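Local coordinates for protein 4-hydroxybutyrate coenzyme A transferase (Shewanella oneidensis, PDB 2OAS) that probably transfers coenzyme A between acyl-CoA thioesters and carboxylates such as 4-hydroxybutyrate and acetate, and binds coenzyme A in its pocket, at residues 161-165 with 166-170; 254-258 with 259-263; 373-376 with 377-381. All coordinates share one frame; numbering follows the deposited sequence.

Interaction 1: residues 161-165 with 166-170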
loop_
_atom_site.group_PDB
_atom_site.type_symbol
_atom_site.label_atom_id
_atom_site.label_comp_id
_atom_site.label_asym_id
_atom_site.label_seq_id
_atom_site.Cartn_x
_atom_site.Cartn_y
_atom_site.Cartn_z
ATOM N N GLY A 161 -17.681 15.809 13.869
ATOM C CA GLY A 161 -18.312 15.022 14.912
ATOM C C GLY A 161 -19.717 15.424 15.326
ATOM O O GLY A 161 -20.272 14.825 16.244
ATOM N N PHE A 162 -20.309 16.415 14.673
ATOM C CA PHE A 162 -21.653 16.860 15.033
ATOM C C PHE A 162 -22.788 16.000 14.480
ATOM O O PHE A 162 -22.745 15.552 13.339
ATOM C CB PHE A 162 -21.838 18.320 14.594
ATOM C CG PHE A 162 -21.051 19.280 15.417
ATOM C CD1 PHE A 162 -21.413 19.535 16.737
ATOM C CD2 PHE A 162 -19.899 19.863 14.912
ATOM C CE1 PHE A 162 -20.631 20.347 17.545
ATOM C CE2 PHE A 162 -19.107 20.679 15.713
ATOM C CZ PHE A 162 -19.477 20.925 17.032
ATOM N N ILE A 163 -23.810 15.783 15.306
ATOM C CA ILE A 163 -24.969 14.967 14.939
ATOM C C ILE A 163 -26.180 15.429 15.758
ATOM O O ILE A 163 -26.058 15.799 16.932
ATOM C CB ILE A 163 -24.660 13.443 15.185
ATOM C CG1 ILE A 163 -25.920 12.582 15.013
ATOM C CG2 ILE A 163 -24.128 13.244 16.593
ATOM C CD1 ILE A 163 -26.533 12.616 13.643
ATOM N N HIS A 164 -27.350 15.414 15.134
ATOM C CA HIS A 164 -28.561 15.876 15.807
ATOM C C HIS A 164 -29.201 14.793 16.658
ATOM O O HIS A 164 -29.259 13.642 16.257
ATOM C CB HIS A 164 -29.557 16.412 14.775
ATOM C CG HIS A 164 -30.591 17.317 15.368
ATOM N ND1 HIS A 164 -31.762 16.849 15.925
ATOM C CD2 HIS A 164 -30.603 18.655 15.542
ATOM C CE1 HIS A 164 -32.448 17.861 16.414
ATOM N NE2 HIS A 164 -31.767 18.967 16.195
ATOM N N ILE A 165 -29.688 15.177 17.831
ATOM C CA ILE A 165 -30.274 14.223 18.760
ATOM C C ILE A 165 -31.530 13.513 18.244
ATOM O O ILE A 165 -31.918 12.497 18.796
ATOM C CB ILE A 165 -30.582 14.890 20.116
ATOM C CG1 ILE A 165 -30.847 13.820 21.171
ATOM C CG2 ILE A 165 -31.789 15.821 19.986
ATOM C CD1 ILE A 165 -31.171 14.381 22.523
ATOM N N ASP A 166 -32.178 14.035 17.207
ATOM C CA ASP A 166 -33.360 13.346 16.699
ATOM C C ASP A 166 -32.966 12.146 15.860
ATOM O O ASP A 166 -33.823 11.404 15.405
ATOM C CB ASP A 166 -34.244 14.264 15.866
ATOM C CG ASP A 166 -35.050 15.213 16.718
ATOM O OD1 ASP A 166 -35.251 14.910 17.922
ATOM O OD2 ASP A 166 -35.490 16.254 16.179
ATOM N N ARG A 167 -31.673 11.962 15.639
ATOM C CA ARG A 167 -31.184 10.821 14.875
ATOM C C ARG A 167 -30.968 9.644 15.828
ATOM O O ARG A 167 -30.492 8.583 15.425
ATOM C CB ARG A 167 -29.859 11.169 14.185
ATOM C CG ARG A 167 -29.996 12.143 13.017
ATOM C CD ARG A 167 -29.672 11.452 11.706
ATOM N NE ARG A 167 -28.254 11.110 11.638
ATOM C CZ ARG A 167 -27.716 10.220 10.808
ATOM N NH1 ARG A 167 -28.476 9.551 9.946
ATOM N NH2 ARG A 167 -26.406 10.001 10.840
ATOM N N PHE A 168 -31.332 9.843 17.091
ATOM C CA PHE A 168 -31.158 8.825 18.134
ATOM C C PHE A 168 -32.474 8.120 18.470
ATOM O O PHE A 168 -33.521 8.757 18.580
ATOM C CB PHE A 168 -30.595 9.484 19.416
ATOM C CG PHE A 168 -29.283 10.221 19.222
ATOM C CD1 PHE A 168 -28.778 11.027 20.233
ATOM C CD2 PHE A 168 -28.546 10.089 18.052
ATOM C CE1 PHE A 168 -27.562 11.692 20.091
ATOM C CE2 PHE A 168 -27.320 10.752 17.899
ATOM C CZ PHE A 168 -26.831 11.558 18.927
ATOM N N ALA A 169 -32.424 6.807 18.648
ATOM C CA ALA A 169 -33.639 6.056 18.988
ATOM C C ALA A 169 -33.831 6.083 20.490
ATOM O O ALA A 169 -34.955 6.058 20.997
ATOM C CB ALA A 169 -33.521 4.618 18.517
ATOM N N ALA A 170 -32.712 6.139 21.197
ATOM C CA ALA A 170 -32.721 6.140 22.645
ATOM C C ALA A 170 -31.581 6.998 23.128
ATOM O O ALA A 170 -30.585 7.186 22.419
ATOM C CB ALA A 170 -32.565 4.732 23.161
#
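His164 holds the turn that follows it by two routes. Its carbonyl O takes the amide of Arg167 (N to O 3.0 Å, nearly straight at 159°), and its ring nitrogen ND1 accepts the amide N of Asp166 at 3.1 Å, the N-H arriving somewhat tilted from the ring plane. Histidine suits this place because ND1 can act as an acceptor, which probably requires that nitrogen to be unprotonated. A chi1 of -160° turns the ring away from the His164 amide and forward to that of Asp166. One residue on, Phe168 N bonds to Ile165 O at 3.2 Å, a second link spanning three residues. The Asp166 side chain runs beside the imidazole, pointing the same way, with carboxylate and ring planes 56° apart; OD2 lies 3.4 Å from CE1 of His164.

Phe168 presents one ring face to the backbone of the turn: Ile165 CA makes a CH-pi contact 4.0 Å from the centroid of the Phe168 ring, and His164 O lies over the same face. Ile165 CG1 meets CD1 of Phe168 at 3.6 Å, while Ile163 CG1 reaches CE2 of the same ring at 3.7 Å. The Ile163 CD1 methyl crosses the bent Arg167 chain, 3.6 Å from its CG. Phe168 continues inward onto Cys127, Ile146 and Ala148, a fitting place for a large apolar ring. The arrangement is a 3-10 turn joining strand 162-164, paired antiparallel with 126-128, to strand 170-173 of the parallel alpha/beta sheet in the N-terminal part of this CoA-transferase fold.

Interaction 2: residues 254-258 with 259-263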
loop_
_atom_site.group_PDB
_atom_site.type_symbol
_atom_site.label_atom_id
_atom_site.label_comp_id
_atom_site.label_asym_id
_atom_site.label_seq_id
_atom_site.Cartn_x
_atom_site.Cartn_y
_atom_site.Cartn_z
ATOM N N ARG A 254 -1.118 23.214 3.797
ATOM C CA ARG A 254 -1.939 23.741 2.709
ATOM C C ARG A 254 -3.372 23.249 2.870
ATOM O O ARG A 254 -4.313 23.841 2.331
ATOM C CB ARG A 254 -1.387 23.323 1.337
ATOM C CG ARG A 254 0.072 23.703 1.124
ATOM C CD ARG A 254 0.447 23.805 -0.358
ATOM N NE ARG A 254 1.884 24.004 -0.578
ATOM C CZ ARG A 254 2.621 24.969 -0.026
ATOM N NH1 ARG A 254 3.915 25.050 -0.304
ATOM N NH2 ARG A 254 2.073 25.850 0.806
ATOM N N PHE A 255 -3.535 22.159 3.615
ATOM C CA PHE A 255 -4.855 21.598 3.843
ATOM C C PHE A 255 -5.225 21.908 5.275
ATOM O O PHE A 255 -4.672 21.328 6.208
ATOM C CB PHE A 255 -4.844 20.097 3.590
ATOM C CG PHE A 255 -6.154 19.425 3.860
ATOM C CD1 PHE A 255 -6.432 18.905 5.121
ATOM C CD2 PHE A 255 -7.106 19.293 2.855
ATOM C CE1 PHE A 255 -7.643 18.259 5.373
ATOM C CE2 PHE A 255 -8.314 18.653 3.094
ATOM C CZ PHE A 255 -8.585 18.134 4.357
ATOM N N TYR A 256 -6.167 22.835 5.433
ATOM C CA TYR A 256 -6.617 23.282 6.744
ATOM C C TYR A 256 -5.458 23.913 7.519
ATOM O O TYR A 256 -5.079 23.441 8.591
ATOM C CB TYR A 256 -7.208 22.124 7.557
ATOM C CG TYR A 256 -8.666 21.843 7.287
ATOM C CD1 TYR A 256 -9.071 21.208 6.111
ATOM C CD2 TYR A 256 -9.643 22.195 8.217
ATOM C CE1 TYR A 256 -10.415 20.922 5.870
ATOM C CE2 TYR A 256 -10.986 21.919 7.990
ATOM C CZ TYR A 256 -11.368 21.281 6.816
ATOM O OH TYR A 256 -12.703 21.000 6.602
ATOM N N PRO A 257 -4.870 24.988 6.974
ATOM C CA PRO A 257 -3.755 25.657 7.651
ATOM C C PRO A 257 -4.200 26.383 8.923
ATOM O O PRO A 257 -5.352 26.801 9.039
ATOM C CB PRO A 257 -3.231 26.612 6.581
ATOM C CG PRO A 257 -4.462 26.941 5.785
ATOM C CD PRO A 257 -5.117 25.587 5.647
ATOM N N GLY A 258 -3.282 26.520 9.875
ATOM C CA GLY A 258 -3.609 27.190 11.118
ATOM C C GLY A 258 -4.348 26.312 12.115
ATOM O O GLY A 258 -4.497 26.697 13.273
ATOM N N LYS A 259 -4.797 25.134 11.680
ATOM C CA LYS A 259 -5.530 24.222 12.562
ATOM C C LYS A 259 -4.927 22.820 12.676
ATOM O O LYS A 259 -4.286 22.325 11.746
ATOM C CB LYS A 259 -6.978 24.092 12.083
ATOM C CG LYS A 259 -7.646 25.423 11.754
ATOM C CD LYS A 259 -9.162 25.280 11.650
ATOM C CE LYS A 259 -9.803 26.586 11.197
ATOM N NZ LYS A 259 -9.412 26.862 9.774
ATOM N N LEU A 260 -5.129 22.179 13.822
ATOM C CA LEU A 260 -4.644 20.819 14.022
ATOM C C LEU A 260 -5.738 19.902 13.482
ATOM O O LEU A 260 -6.919 20.185 13.664
ATOM C CB LEU A 260 -4.453 20.525 15.508
ATOM C CG LEU A 260 -3.529 21.454 16.277
ATOM C CD1 LEU A 260 -3.481 21.042 17.739
ATOM C CD2 LEU A 260 -2.153 21.381 15.657
ATOM N N VAL A 261 -5.352 18.821 12.820
ATOM C CA VAL A 261 -6.322 17.877 12.277
ATOM C C VAL A 261 -6.006 16.440 12.759
ATOM O O VAL A 261 -4.842 16.055 12.827
ATOM C CB VAL A 261 -6.316 17.928 10.710
ATOM C CG1 VAL A 261 -7.373 16.995 10.125
ATOM C CG2 VAL A 261 -6.595 19.369 10.242
ATOM N N THR A 262 -7.044 15.688 13.122
ATOM C CA THR A 262 -6.909 14.295 13.557
ATOM C C THR A 262 -8.240 13.582 13.458
ATOM O O THR A 262 -9.283 14.209 13.247
ATOM C CB THR A 262 -6.494 14.117 15.038
ATOM O OG1 THR A 262 -7.287 14.984 15.865
ATOM C CG2 THR A 262 -5.044 14.388 15.222
ATOM N N GLY A 263 -8.183 12.266 13.637
ATOM C CA GLY A 263 -9.379 11.456 13.603
ATOM C C GLY A 263 -9.895 11.283 15.018
ATOM O O GLY A 263 -11.089 11.070 15.228
#
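Tyr256 lays its CB against the CG2 methyl of Val261, 3.9 Å away, and its ring passes the same methyl obliquely. Val261 can offer that methyl because CG2 stands anti to its carbonyl carbon, on the side of the backbone N, while CG1 takes the position opposite N (chi1 -177°). A branched, apolar residue fits both the extended strand and this small overlap. The preceding residue, Phe255, has Tyr256 CD1 over one face of its ring, offset toward the rim.

The chain between the two partners is a type II beta turn from Tyr256 to Lys259, with Pro257 and Gly258 at its centre. Proline suits the first central position, where phi is -69°, and glycine the second, where phi is +80° and any CB would press on the carbonyl O of Pro257. Tyr256 O and Lys259 O face each other at 3.4 Å; both are acceptors, and Lys253 NZ brings them a proton donor, bonding to Lys259 O and more weakly to Tyr256 O. The Lys259 side chain runs out extended and then bends at its last torsion, which brings NZ within 4.1 Å of Pro257 O, too far for a bond. Past the turn, strand 260-262 joins strand 281-283 through Leu260, and the Val261 backbone bonds to Val230 and Thr232; Thr232 precedes Glu233, the covalent CoA site, whose side chain is about 10 Å from that of Val261.

Interaction 3: residues 373-376 with 377-381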
loop_
_atom_site.group_PDB
_atom_site.type_symbol
_atom_site.label_atom_id
_atom_site.label_comp_id
_atom_site.label_asym_id
_atom_site.label_seq_id
_atom_site.Cartn_x
_atom_site.Cartn_y
_atom_site.Cartn_z
ATOM N N VAL A 373 1.954 -8.550 7.242
ATOM C CA VAL A 373 2.708 -7.428 6.701
ATOM C C VAL A 373 1.761 -6.230 6.585
ATOM O O VAL A 373 0.748 -6.313 5.899
ATOM C CB VAL A 373 3.263 -7.752 5.305
ATOM C CG1 VAL A 373 3.785 -6.477 4.650
ATOM C CG2 VAL A 373 4.344 -8.792 5.410
ATOM N N VAL A 374 2.074 -5.135 7.263
ATOM C CA VAL A 374 1.228 -3.939 7.189
ATOM C C VAL A 374 1.816 -2.955 6.176
ATOM O O VAL A 374 1.100 -2.391 5.355
ATOM C CB VAL A 374 1.111 -3.248 8.570
ATOM C CG1 VAL A 374 0.264 -1.976 8.464
ATOM C CG2 VAL A 374 0.477 -4.211 9.563
ATOM N N THR A 375 3.131 -2.773 6.240
ATOM C CA THR A 375 3.848 -1.885 5.339
ATOM C C THR A 375 4.887 -2.733 4.601
ATOM O O THR A 375 5.659 -3.461 5.213
ATOM C CB THR A 375 4.539 -0.770 6.134
ATOM O OG1 THR A 375 3.550 -0.015 6.829
ATOM C CG2 THR A 375 5.317 0.143 5.221
ATOM N N THR A 376 4.896 -2.617 3.281
ATOM C CA THR A 376 5.778 -3.403 2.440
ATOM C C THR A 376 7.150 -2.796 2.197
ATOM O O THR A 376 7.397 -1.639 2.528
ATOM C CB THR A 376 5.106 -3.646 1.087
ATOM O OG1 THR A 376 4.932 -2.394 0.413
ATOM C CG2 THR A 376 3.730 -4.266 1.288
ATOM N N ARG A 377 8.042 -3.602 1.622
ATOM C CA ARG A 377 9.398 -3.172 1.276
ATOM C C ARG A 377 9.386 -1.833 0.559
ATOM O O ARG A 377 10.028 -0.878 0.984
ATOM C CB ARG A 377 10.045 -4.137 0.298
ATOM C CG ARG A 377 10.349 -5.481 0.794
ATOM C CD ARG A 377 10.715 -6.369 -0.378
ATOM N NE ARG A 377 11.295 -7.613 0.104
ATOM C CZ ARG A 377 11.361 -8.737 -0.595
ATOM N NH1 ARG A 377 10.879 -8.796 -1.831
ATOM N NH2 ARG A 377 11.903 -9.807 -0.044
ATOM N N ALA A 378 8.666 -1.795 -0.556
ATOM C CA ALA A 378 8.585 -0.604 -1.406
ATOM C C ALA A 378 8.142 0.659 -0.688
ATOM O O ALA A 378 8.467 1.763 -1.114
ATOM C CB ALA A 378 7.661 -0.888 -2.597
ATOM N N HIS A 379 7.397 0.480 0.400
ATOM C CA HIS A 379 6.886 1.605 1.196
ATOM C C HIS A 379 7.927 2.266 2.084
ATOM O O HIS A 379 8.041 3.477 2.123
ATOM C CB HIS A 379 5.751 1.145 2.109
ATOM C CG HIS A 379 4.403 1.171 1.467
ATOM N ND1 HIS A 379 3.683 0.028 1.196
ATOM C CD2 HIS A 379 3.655 2.206 1.017
ATOM C CE1 HIS A 379 2.551 0.357 0.599
ATOM N NE2 HIS A 379 2.510 1.672 0.478
ATOM N N VAL A 380 8.672 1.451 2.803
ATOM C CA VAL A 380 9.640 1.954 3.752
ATOM C C VAL A 380 10.620 3.034 3.293
ATOM O O VAL A 380 11.134 3.023 2.176
ATOM C CB VAL A 380 10.426 0.771 4.373
ATOM C CG1 VAL A 380 11.362 1.268 5.463
ATOM C CG2 VAL A 380 9.447 -0.243 4.935
ATOM N N HIS A 381 10.855 3.984 4.185
ATOM C CA HIS A 381 11.785 5.054 3.913
ATOM C C HIS A 381 12.844 4.960 5.001
ATOM O O HIS A 381 13.956 4.531 4.740
ATOM C CB HIS A 381 11.074 6.420 3.957
ATOM C CG HIS A 381 11.970 7.585 3.664
ATOM N ND1 HIS A 381 11.513 8.885 3.621
ATOM C CD2 HIS A 381 13.302 7.646 3.406
ATOM C CE1 HIS A 381 12.522 9.695 3.347
ATOM N NE2 HIS A 381 13.618 8.967 3.213
#
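Unusually, Thr376 grips His379 through both its side chain and its backbone. The hydroxyl OG1 is hydrogen-bonded to ring nitrogen ND1 of His379 at 2.8 Å, a bond in which either partner could be the donor, and it meets the imidazole obliquely. Meanwhile Thr376 O receives the amide N of His379 at 3.0 Å and more weakly the amide N of Val380 at 3.4 Å. The torsion of Thr376 explains the reach: OG1 sits between the backbone N and the carbonyl carbon (chi1 64°), and thus on the side where the His379 ring lies. Threonine suits the site because its hydroxyl can bond to ND1 of that ring.

Apolar atoms close the other flank. Thr375 CG2 abuts His379 CB at 3.3 Å, close and perhaps slightly strained, and lies 4.2 Å from Val380 CG2. An alanine in place of His379 would lose the imidazole and would probably leave Thr376 OG1 without this partner and Phe96 of the second subunit without the ring it now meets edge-to-face.

Two other residues have polar partners beyond the two segments. Thr375 OG1 bonds to OE1 of Gln332, a CoA-binding residue, which links the strand end to the CoA pocket. Arg377, extended from CG to NE, reaches the second subunit and forms a salt bridge with Asp319 there. Val374 and Thr375 both face Val316, making a classic beta bulge against strand 316-317; the chain then passes over helix 332-341, where His379 touches Met333 and Arg337, and enters strand 382-385 of the mixed C-terminal sheet.

All three contacts are local turns at the end or the start of a strand, yet they sit differently in the fold. Interaction 3 is buried, at the subunit interface and close to the CoA pocket; interaction 1 is partly buried, away from the CoA site; interaction 2 is largely at the surface. None share a strand: 1 leads from 162-164 toward 170-173, 2 into 260-262, and 3 from 373-375 toward 382-385. A histidine ring nitrogen is bonded in both 1 and 3, but in 1 ND1 accepts a backbone amide, whereas in 3 it pairs with a hydroxyl. Interaction 2 relies on turn geometry and an outside lysine. Interactions 1 and 3 lie on opposite sides of the chain's centre.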